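Local structure of LbaCas13a H328A (C2c2) (Lachnospiraceae bacterium NK4A179, 5WLH) at residues A[328-334]-A[433-437]; A[363-368]-A[416-422]. The protein binds and probably processes precursor CRISPR RNA, acting as an RNA-guided nuclease of the Cas13a family that cleaves RNA. One frame throughout, in Å; residues are numbered along the deposited sequence.

How the contacts relate
Contact 2 (363-368 with 416-422) is nested along the chain inside the loop closed by contact 1 (328-334 with 433-437). The order is helix 327-335, helix 357-388, helix 398-417 and its exit turn, then helix 429-458, so the inner pair joins the second and third of these helices and the outer pair the first and fourth. The two centres lie 23 Å apart on the same side of the chain's centre, and their nearest atoms, about 8 Å apart, do not touch. Both reach the guide RNA of chain B: contact 1 at G2 and G5, contact 2 at U7 and A8, so the nested helices meet the RNA at several points between G2 and A8.

Contact 1 (A[328-334]-A[433-437]); sequences WEDAAAR and SEKIW. With nucleotides of chain B.
Trp-328 presents one face of its indole to the base of G2 of chain B, while Trp-437 turns its NE1 edge toward the same indole. G2 C5 lies over the Trp-328 ring centre, 3.7 Å above its plane, so the base lies over that face of the indole. Between the tryptophans, Trp-328 CZ3 sits 3.6 Å from Trp-437 NE1, near the plane of Trp-437; the planes meet at 61°, an oblique pairing. Trp-437 gets there with CG anti to its own backbone N (chi1 172°), and Arg-303 of helix 292-311 makes a cation-pi contact with it. An alanine in place of Trp-328 would remove the surface on which G2 rests and would probably leave the edge of Trp-437 without its aromatic neighbour.

Ala-331, the engineered alanine of this variant, places CB 3.2 Å from Glu-434 OE2. Glu-434 OE1, the other carboxylate oxygen, is 3.3 Å from Arg-334 CB and accepts a 2.7 Å hydrogen bond from Ser-433 OG. Arg-334 itself turns away: NE and NH2 both grip Asp-330 OD1, and NH1 pairs with Asp-315. Lys-435 NZ donates to OP2 of G5 of chain B at 2.6 Å.

The axes of the two segments approach to 10.0 Å, with their N-to-C directions at 143°, nearer antiparallel than parallel. Helix 292-311 borders both segments, its Arg-303 bridging Asp-330 and Glu-434, while helix 398-417 packs against Lys-435 and Ile-436.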
loop_
_atom_site.group_PDB
_atom_site.type_symbol
_atom_site.label_atom_id
_atom_site.label_comp_id
_atom_site.label_asym_id
_atom_site.label_seq_id
_atom_site.Cartn_x
_atom_site.Cartn_y
_atom_site.Cartn_z
ATOM N N TRP A 328 22.226 -23.529 -10.456
ATOM C CA TRP A 328 22.434 -22.100 -10.647
ATOM C C TRP A 328 23.422 -21.838 -11.771
ATOM O O TRP A 328 23.288 -20.845 -12.493
ATOM C CB TRP A 328 22.891 -21.458 -9.332
ATOM C CG TRP A 328 22.174 -22.029 -8.118
ATOM C CD1 TRP A 328 22.699 -22.862 -7.174
ATOM C CD2 TRP A 328 20.802 -21.814 -7.746
ATOM N NE1 TRP A 328 21.741 -23.179 -6.233
ATOM C CE2 TRP A 328 20.571 -22.546 -6.562
ATOM C CE3 TRP A 328 19.753 -21.067 -8.293
ATOM C CZ2 TRP A 328 19.334 -22.558 -5.919
ATOM C CZ3 TRP A 328 18.531 -21.075 -7.654
ATOM C CH2 TRP A 328 18.329 -21.819 -6.478
ATOM N N GLU A 329 24.404 -22.726 -11.950
ATOM C CA GLU A 329 25.283 -22.628 -13.111
ATOM C C GLU A 329 24.506 -22.840 -14.403
ATOM O O GLU A 329 24.732 -22.141 -15.399
ATOM C CB GLU A 329 26.412 -23.654 -12.991
ATOM C CG GLU A 329 27.631 -23.360 -13.835
ATOM C CD GLU A 329 28.845 -24.162 -13.385
ATOM O OE1 GLU A 329 29.189 -25.151 -14.065
ATOM O OE2 GLU A 329 29.442 -23.808 -12.342
ATOM N N ASP A 330 23.589 -23.811 -14.413
ATOM C CA ASP A 330 22.768 -23.996 -15.601
ATOM C C ASP A 330 21.900 -22.777 -15.846
ATOM O O ASP A 330 21.760 -22.326 -16.988
ATOM C CB ASP A 330 21.886 -25.231 -15.473
ATOM C CG ASP A 330 21.094 -25.480 -16.733
ATOM O OD1 ASP A 330 21.719 -25.841 -17.752
ATOM O OD2 ASP A 330 19.866 -25.263 -16.732
ATOM N N ALA A 331 21.304 -22.239 -14.775
ATOM C CA ALA A 331 20.491 -21.033 -14.893
ATOM C C ALA A 331 21.298 -19.900 -15.502
ATOM O O ALA A 331 20.843 -19.228 -16.436
ATOM C CB ALA A 331 19.951 -20.640 -13.517
ATOM N N ALA A 332 22.515 -19.686 -14.986
ATOM C CA ALA A 332 23.393 -18.661 -15.537
ATOM C C ALA A 332 23.689 -18.921 -17.005
ATOM O O ALA A 332 23.805 -17.980 -17.799
ATOM C CB ALA A 332 24.690 -18.597 -14.733
ATOM N N ALA A 333 23.786 -20.197 -17.389
ATOM C CA ALA A 333 24.123 -20.541 -18.767
ATOM C C ALA A 333 22.991 -20.194 -19.727
ATOM O O ALA A 333 23.238 -19.657 -20.813
ATOM C CB ALA A 333 24.469 -22.027 -18.863
ATOM N N ARG A 334 21.741 -20.491 -19.354
ATOM C CA ARG A 334 20.639 -20.196 -20.265
ATOM C C ARG A 334 20.426 -18.697 -20.427
ATOM O O ARG A 334 19.937 -18.258 -21.473
ATOM C CB ARG A 334 19.344 -20.855 -19.790
ATOM C CG ARG A 334 19.498 -22.275 -19.288
ATOM C CD ARG A 334 19.771 -23.261 -20.413
ATOM N NE ARG A 334 20.078 -24.586 -19.878
ATOM C CZ ARG A 334 20.114 -25.697 -20.605
ATOM N NH1 ARG A 334 19.862 -25.648 -21.911
ATOM N NH2 ARG A 334 20.400 -26.857 -20.025
ATOM N N SER A 433 12.991 -19.284 -19.793
ATOM C CA SER A 433 13.306 -20.399 -18.914
ATOM C C SER A 433 13.700 -19.898 -17.534
ATOM O O SER A 433 13.298 -20.483 -16.522
ATOM C CB SER A 433 14.405 -21.286 -19.517
ATOM O OG SER A 433 15.635 -20.620 -19.633
ATOM N N GLU A 434 14.454 -18.796 -17.467
ATOM C CA GLU A 434 14.894 -18.318 -16.164
ATOM C C GLU A 434 13.792 -17.550 -15.441
ATOM O O GLU A 434 13.702 -17.632 -14.213
ATOM C CB GLU A 434 16.164 -17.494 -16.325
ATOM C CG GLU A 434 17.304 -18.343 -16.932
ATOM C CD GLU A 434 17.237 -19.796 -16.479
ATOM O OE1 GLU A 434 17.129 -20.694 -17.348
ATOM O OE2 GLU A 434 17.274 -20.046 -15.247
ATOM N N LYS A 435 12.918 -16.847 -16.169
ATOM C CA LYS A 435 11.743 -16.292 -15.502
ATOM C C LYS A 435 10.896 -17.399 -14.894
ATOM O O LYS A 435 10.422 -17.275 -13.761
ATOM C CB LYS A 435 10.896 -15.487 -16.477
ATOM C CG LYS A 435 11.393 -14.084 -16.713
ATOM C CD LYS A 435 11.333 -13.275 -15.425
ATOM C CE LYS A 435 11.838 -11.867 -15.688
ATOM N NZ LYS A 435 12.063 -11.107 -14.433
ATOM N N ILE A 436 10.686 -18.489 -15.641
ATOM C CA ILE A 436 9.863 -19.594 -15.145
ATOM C C ILE A 436 10.552 -20.300 -13.978
ATOM O O ILE A 436 9.900 -20.685 -13.000
ATOM C CB ILE A 436 9.522 -20.573 -16.290
ATOM C CG1 ILE A 436 8.192 -20.179 -16.945
ATOM C CG2 ILE A 436 9.420 -22.006 -15.795
ATOM C CD1 ILE A 436 8.180 -18.756 -17.484
ATOM N N TRP A 437 11.866 -20.504 -14.072
ATOM C CA TRP A 437 12.620 -21.080 -12.960
ATOM C C TRP A 437 12.396 -20.283 -11.681
ATOM O O TRP A 437 12.058 -20.842 -10.629
ATOM C CB TRP A 437 14.107 -21.119 -13.322
ATOM C CG TRP A 437 15.090 -21.514 -12.226
ATOM C CD1 TRP A 437 16.098 -20.750 -11.735
ATOM C CD2 TRP A 437 15.180 -22.779 -11.543
ATOM N NE1 TRP A 437 16.803 -21.442 -10.778
ATOM C CE2 TRP A 437 16.270 -22.695 -10.651
ATOM C CE3 TRP A 437 14.461 -23.971 -11.608
ATOM C CZ2 TRP A 437 16.645 -23.759 -9.808
ATOM C CZ3 TRP A 437 14.834 -25.032 -10.762
ATOM C CH2 TRP A 437 15.912 -24.911 -9.882
ATOM P P G B 2 25.792 -18.249 -9.567
ATOM O OP1 G B 2 26.594 -17.740 -10.718
ATOM O OP2 G B 2 26.276 -18.028 -8.179
ATOM O "O5'" G B 2 24.304 -17.676 -9.678
ATOM C "C5'" G B 2 23.491 -17.972 -10.812
ATOM C "C4'" G B 2 22.048 -17.554 -10.632
ATOM O "O4'" G B 2 21.423 -18.324 -9.567
ATOM C "C3'" G B 2 21.811 -16.086 -10.281
ATOM O "O3'" G B 2 20.572 -15.695 -10.854
ATOM C "C2'" G B 2 21.640 -16.135 -8.771
ATOM O "O2'" G B 2 20.953 -15.035 -8.211
ATOM C "C1'" G B 2 20.865 -17.435 -8.612
ATOM N N9 G B 2 20.998 -18.024 -7.286
ATOM C C8 G B 2 22.193 -18.386 -6.712
ATOM N N7 G B 2 22.039 -18.879 -5.520
ATOM C C5 G B 2 20.667 -18.819 -5.298
ATOM C C6 G B 2 19.929 -19.233 -4.151
ATOM O O6 G B 2 20.372 -19.714 -3.108
ATOM N N1 G B 2 18.565 -19.041 -4.303
ATOM C C2 G B 2 17.974 -18.497 -5.415
ATOM N N2 G B 2 16.626 -18.400 -5.351
ATOM N N3 G B 2 18.657 -18.102 -6.503
ATOM C C4 G B 2 19.997 -18.302 -6.376
ATOM P P G B 5 12.567 -7.413 -14.500
ATOM O OP1 G B 5 11.304 -7.273 -13.723
ATOM O OP2 G B 5 12.884 -8.707 -15.161
ATOM O "O5'" G B 5 12.604 -6.314 -15.632
ATOM C "C5'" G B 5 12.345 -4.951 -15.354
ATOM C "C4'" G B 5 12.541 -4.132 -16.608
ATOM O "O4'" G B 5 13.948 -4.161 -16.975
ATOM C "C3'" G B 5 11.832 -4.649 -17.854
ATOM O "O3'" G B 5 10.468 -4.262 -17.917
ATOM C "C2'" G B 5 12.666 -4.040 -18.975
ATOM O "O2'" G B 5 12.341 -2.666 -19.125
ATOM C "C1'" G B 5 14.075 -4.156 -18.389
ATOM N N9 G B 5 14.716 -5.423 -18.785
ATOM C C8 G B 5 14.658 -6.625 -18.121
ATOM N N7 G B 5 15.331 -7.582 -18.709
ATOM C C5 G B 5 15.865 -6.963 -19.835
ATOM C C6 G B 5 16.682 -7.502 -20.862
ATOM O O6 G B 5 17.093 -8.664 -20.963
ATOM N N1 G B 5 16.986 -6.538 -21.817
ATOM C C2 G B 5 16.563 -5.226 -21.784
ATOM N N2 G B 5 16.964 -4.439 -22.789
ATOM N N3 G B 5 15.790 -4.700 -20.835
ATOM C C4 G B 5 15.487 -5.636 -19.906
#

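Contact 2 (A[363-368]-A[416-422]); sequences RKNTVK and YANLKQV. With nucleotides of chain B.
Lys-364 spends its ammonium on two consecutive backbone carbonyls, those of Leu-419 and Lys-420, where the chain turns out of helix 398-417. Lys-364 NZ lies 2.8 Å from Lys-420 O and 3.0 Å from Leu-419 O. The two approaches differ: the donor stands well above the Lys-420 carbonyl plane, 44° out of it, but is tilted only 16° from that of Leu-419. A bend at chi3 (-79°), in a chain otherwise close to extended, carries NZ to the point where both oxygens can be met. The bonds tie the turn to helix 357-388 and probably stabilise the ammonium through the carbonyl dipoles.

Lys-368, one helical turn on, stays extended beyond CG and runs past the Tyr-416 carbonyl, with CE 3.7 Å from Tyr-416 O. That oxygen also accepts the backbone N-H of Leu-419.

Apolar contacts line the junction. Val-367 and Val-422 meet tip to tip, CG2 to CG2 at 3.6 Å, whereas Leu-419 crosses Val-367 at about a right angle, its CD2 4.1 Å from Val-367 CG1. The Arg-363 guanidinium lies obliquely against Val-422, with NH1 3.6 Å from CG1; its nitrogens find polar partners that include Pro-345 O and Glu-360.

Lys-420 points its CB away from the helix and sends its side chain to the RNA, where NZ donates to OP1 of A8 of chain B at 2.7 Å after passing the base of U7. Helix 357-388 and the 416-422 segment run in opposing directions, since Lys-368 faces Tyr-416 and Lys-364 faces Val-422. The arrangement is a turn following helix 398-417 and held against helix 357-388, with its Lys-420 forming part of a guide-RNA phosphate-binding site.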
loop_
_atom_site.group_PDB
_atom_site.type_symbol
_atom_site.label_atom_id
_atom_site.label_comp_id
_atom_site.label_asym_id
_atom_site.label_seq_id
_atom_site.Cartn_x
_atom_site.Cartn_y
_atom_site.Cartn_z
ATOM N N ARG A 363 0.183 -6.266 -34.493
ATOM C CA ARG A 363 1.426 -7.014 -34.366
ATOM C C ARG A 363 1.560 -7.630 -32.978
ATOM O O ARG A 363 2.057 -8.754 -32.832
ATOM C CB ARG A 363 2.605 -6.093 -34.664
ATOM C CG ARG A 363 3.960 -6.732 -34.497
ATOM C CD ARG A 363 5.039 -5.841 -35.084
ATOM N NE ARG A 363 6.372 -6.406 -34.898
ATOM C CZ ARG A 363 7.157 -6.133 -33.862
ATOM N NH1 ARG A 363 6.744 -5.301 -32.912
ATOM N NH2 ARG A 363 8.354 -6.690 -33.778
ATOM N N LYS A 364 1.132 -6.907 -31.942
ATOM C CA LYS A 364 1.197 -7.477 -30.599
ATOM C C LYS A 364 0.284 -8.690 -30.475
ATOM O O LYS A 364 0.651 -9.693 -29.847
ATOM C CB LYS A 364 0.833 -6.424 -29.554
ATOM C CG LYS A 364 0.817 -6.985 -28.137
ATOM C CD LYS A 364 0.053 -6.084 -27.176
ATOM C CE LYS A 364 0.904 -4.908 -26.756
ATOM N NZ LYS A 364 0.365 -4.230 -25.541
ATOM N N ASN A 365 -0.908 -8.621 -31.078
ATOM C CA ASN A 365 -1.813 -9.765 -31.046
ATOM C C ASN A 365 -1.219 -10.943 -31.796
ATOM O O ASN A 365 -1.351 -12.094 -31.366
ATOM C CB ASN A 365 -3.174 -9.388 -31.636
ATOM C CG ASN A 365 -3.991 -8.530 -30.704
ATOM O OD1 ASN A 365 -3.641 -8.368 -29.531
ATOM N ND2 ASN A 365 -5.102 -7.985 -31.210
ATOM N N THR A 366 -0.555 -10.671 -32.920
ATOM C CA THR A 366 0.139 -11.729 -33.635
ATOM C C THR A 366 1.242 -12.326 -32.778
ATOM O O THR A 366 1.435 -13.548 -32.766
ATOM C CB THR A 366 0.713 -11.186 -34.942
ATOM O OG1 THR A 366 -0.368 -10.802 -35.798
ATOM C CG2 THR A 366 1.587 -12.236 -35.630
ATOM N N VAL A 367 1.973 -11.479 -32.048
ATOM C CA VAL A 367 3.050 -11.981 -31.199
ATOM C C VAL A 367 2.480 -12.810 -30.051
ATOM O O VAL A 367 3.031 -13.857 -29.699
ATOM C CB VAL A 367 3.927 -10.819 -30.688
ATOM C CG1 VAL A 367 4.879 -11.290 -29.570
ATOM C CG2 VAL A 367 4.739 -10.215 -31.829
ATOM N N LYS A 368 1.362 -12.375 -29.461
ATOM C CA LYS A 368 0.780 -13.162 -28.375
ATOM C C LYS A 368 0.351 -14.530 -28.872
ATOM O O LYS A 368 0.554 -15.538 -28.185
ATOM C CB LYS A 368 -0.406 -12.440 -27.750
ATOM C CG LYS A 368 -0.025 -11.242 -26.907
ATOM C CD LYS A 368 -1.258 -10.732 -26.173
ATOM C CE LYS A 368 -0.996 -9.404 -25.509
ATOM N NZ LYS A 368 -2.254 -8.814 -24.999
ATOM N N TYR A 416 3.387 -13.496 -21.464
ATOM C CA TYR A 416 2.937 -12.931 -22.740
ATOM C C TYR A 416 1.508 -12.417 -22.699
ATOM O O TYR A 416 1.181 -11.500 -23.459
ATOM C CB TYR A 416 3.100 -13.929 -23.902
ATOM C CG TYR A 416 2.133 -15.081 -23.935
ATOM C CD1 TYR A 416 0.818 -14.900 -24.341
ATOM C CD2 TYR A 416 2.544 -16.359 -23.589
ATOM C CE1 TYR A 416 -0.070 -15.946 -24.358
ATOM C CE2 TYR A 416 1.657 -17.422 -23.616
ATOM C CZ TYR A 416 0.352 -17.202 -24.003
ATOM O OH TYR A 416 -0.544 -18.245 -24.027
ATOM N N ALA A 417 0.635 -12.968 -21.847
ATOM C CA ALA A 417 -0.678 -12.343 -21.692
ATOM C C ALA A 417 -0.530 -10.923 -21.169
ATOM O O ALA A 417 -1.322 -10.044 -21.514
ATOM C CB ALA A 417 -1.567 -13.161 -20.749
ATOM N N ASN A 418 0.492 -10.697 -20.338
ATOM C CA ASN A 418 0.827 -9.387 -19.795
ATOM C C ASN A 418 1.255 -8.392 -20.864
ATOM O O ASN A 418 1.144 -7.181 -20.640
ATOM C CB ASN A 418 1.967 -9.552 -18.786
ATOM C CG ASN A 418 1.923 -8.540 -17.661
ATOM O OD1 ASN A 418 2.410 -8.807 -16.556
ATOM N ND2 ASN A 418 1.355 -7.368 -17.934
ATOM N N LEU A 419 1.716 -8.876 -22.021
ATOM C CA LEU A 419 2.699 -8.173 -22.836
ATOM C C LEU A 419 2.330 -6.724 -23.121
ATOM O O LEU A 419 1.341 -6.458 -23.809
ATOM C CB LEU A 419 2.920 -8.907 -24.160
ATOM C CG LEU A 419 4.260 -8.511 -24.770
ATOM C CD1 LEU A 419 5.396 -8.818 -23.790
ATOM C CD2 LEU A 419 4.496 -9.193 -26.115
ATOM N N LYS A 420 3.113 -5.790 -22.575
ATOM C CA LYS A 420 2.899 -4.382 -22.885
ATOM C C LYS A 420 3.548 -4.012 -24.211
ATOM O O LYS A 420 2.938 -3.319 -25.030
ATOM C CB LYS A 420 3.449 -3.498 -21.770
ATOM C CG LYS A 420 3.342 -4.127 -20.410
ATOM C CD LYS A 420 2.204 -3.511 -19.632
ATOM C CE LYS A 420 2.095 -4.134 -18.257
ATOM N NZ LYS A 420 1.687 -3.131 -17.268
ATOM N N GLN A 421 4.768 -4.480 -24.445
ATOM C CA GLN A 421 5.509 -4.108 -25.641
ATOM C C GLN A 421 6.227 -5.338 -26.176
ATOM O O GLN A 421 6.876 -6.057 -25.410
ATOM C CB GLN A 421 6.508 -2.994 -25.323
ATOM C CG GLN A 421 6.827 -2.093 -26.488
ATOM C CD GLN A 421 8.286 -1.705 -26.498
ATOM O OE1 GLN A 421 8.904 -1.575 -25.441
ATOM N NE2 GLN A 421 8.853 -1.526 -27.689
ATOM N N VAL A 422 6.085 -5.593 -27.480
ATOM C CA VAL A 422 6.891 -6.619 -28.135
ATOM C C VAL A 422 8.358 -6.218 -28.040
ATOM O O VAL A 422 8.747 -5.134 -28.493
ATOM C CB VAL A 422 6.458 -6.797 -29.600
ATOM C CG1 VAL A 422 7.420 -7.732 -30.339
ATOM C CG2 VAL A 422 4.990 -7.290 -29.701
ATOM P P U B 7 4.974 -6.632 -14.727
ATOM O OP1 U B 7 4.387 -7.842 -14.118
ATOM O OP2 U B 7 5.254 -6.587 -16.198
ATOM O "O5'" U B 7 4.077 -5.373 -14.396
ATOM C "C5'" U B 7 3.668 -5.122 -13.052
ATOM C "C4'" U B 7 2.898 -3.834 -12.990
ATOM O "O4'" U B 7 3.786 -2.724 -13.293
ATOM C "C3'" U B 7 1.795 -3.718 -14.022
ATOM O "O3'" U B 7 0.614 -4.385 -13.599
ATOM C "C2'" U B 7 1.640 -2.208 -14.175
ATOM O "O2'" U B 7 0.872 -1.675 -13.117
ATOM C "C1'" U B 7 3.087 -1.728 -13.998
ATOM N N1 U B 7 3.756 -1.523 -15.298
ATOM C C2 U B 7 3.596 -0.281 -15.873
ATOM O O2 U B 7 2.952 0.578 -15.301
ATOM N N3 U B 7 4.221 -0.109 -17.085
ATOM C C4 U B 7 4.974 -1.049 -17.766
ATOM O O4 U B 7 5.479 -0.768 -18.855
ATOM C C5 U B 7 5.088 -2.318 -17.102
ATOM C C6 U B 7 4.492 -2.505 -15.918
ATOM P P A B 8 -0.165 -5.363 -14.582
ATOM O OP1 A B 8 -0.083 -4.774 -15.973
ATOM O OP2 A B 8 -1.461 -5.687 -13.956
ATOM O "O5'" A B 8 0.768 -6.647 -14.655
ATOM C "C5'" A B 8 0.459 -7.832 -13.958
ATOM C "C4'" A B 8 1.230 -7.882 -12.667
ATOM O "O4'" A B 8 0.715 -6.879 -11.757
ATOM C "C3'" A B 8 1.116 -9.191 -11.909
ATOM O "O3'" A B 8 2.081 -10.116 -12.366
ATOM C "C2'" A B 8 1.320 -8.783 -10.460
ATOM O "O2'" A B 8 2.704 -8.597 -10.190
ATOM C "C1'" A B 8 0.639 -7.417 -10.440
ATOM N N9 A B 8 -0.785 -7.528 -10.071
ATOM C C8 A B 8 -1.893 -7.283 -10.851
ATOM N N7 A B 8 -3.031 -7.446 -10.215
ATOM C C5 A B 8 -2.641 -7.804 -8.920
ATOM C C6 A B 8 -3.374 -8.138 -7.766
ATOM N N6 A B 8 -4.698 -8.106 -7.724
ATOM N N1 A B 8 -2.686 -8.455 -6.639
ATOM C C2 A B 8 -1.344 -8.472 -6.695
ATOM N N3 A B 8 -0.557 -8.173 -7.732
ATOM C C4 A B 8 -1.270 -7.866 -8.820
#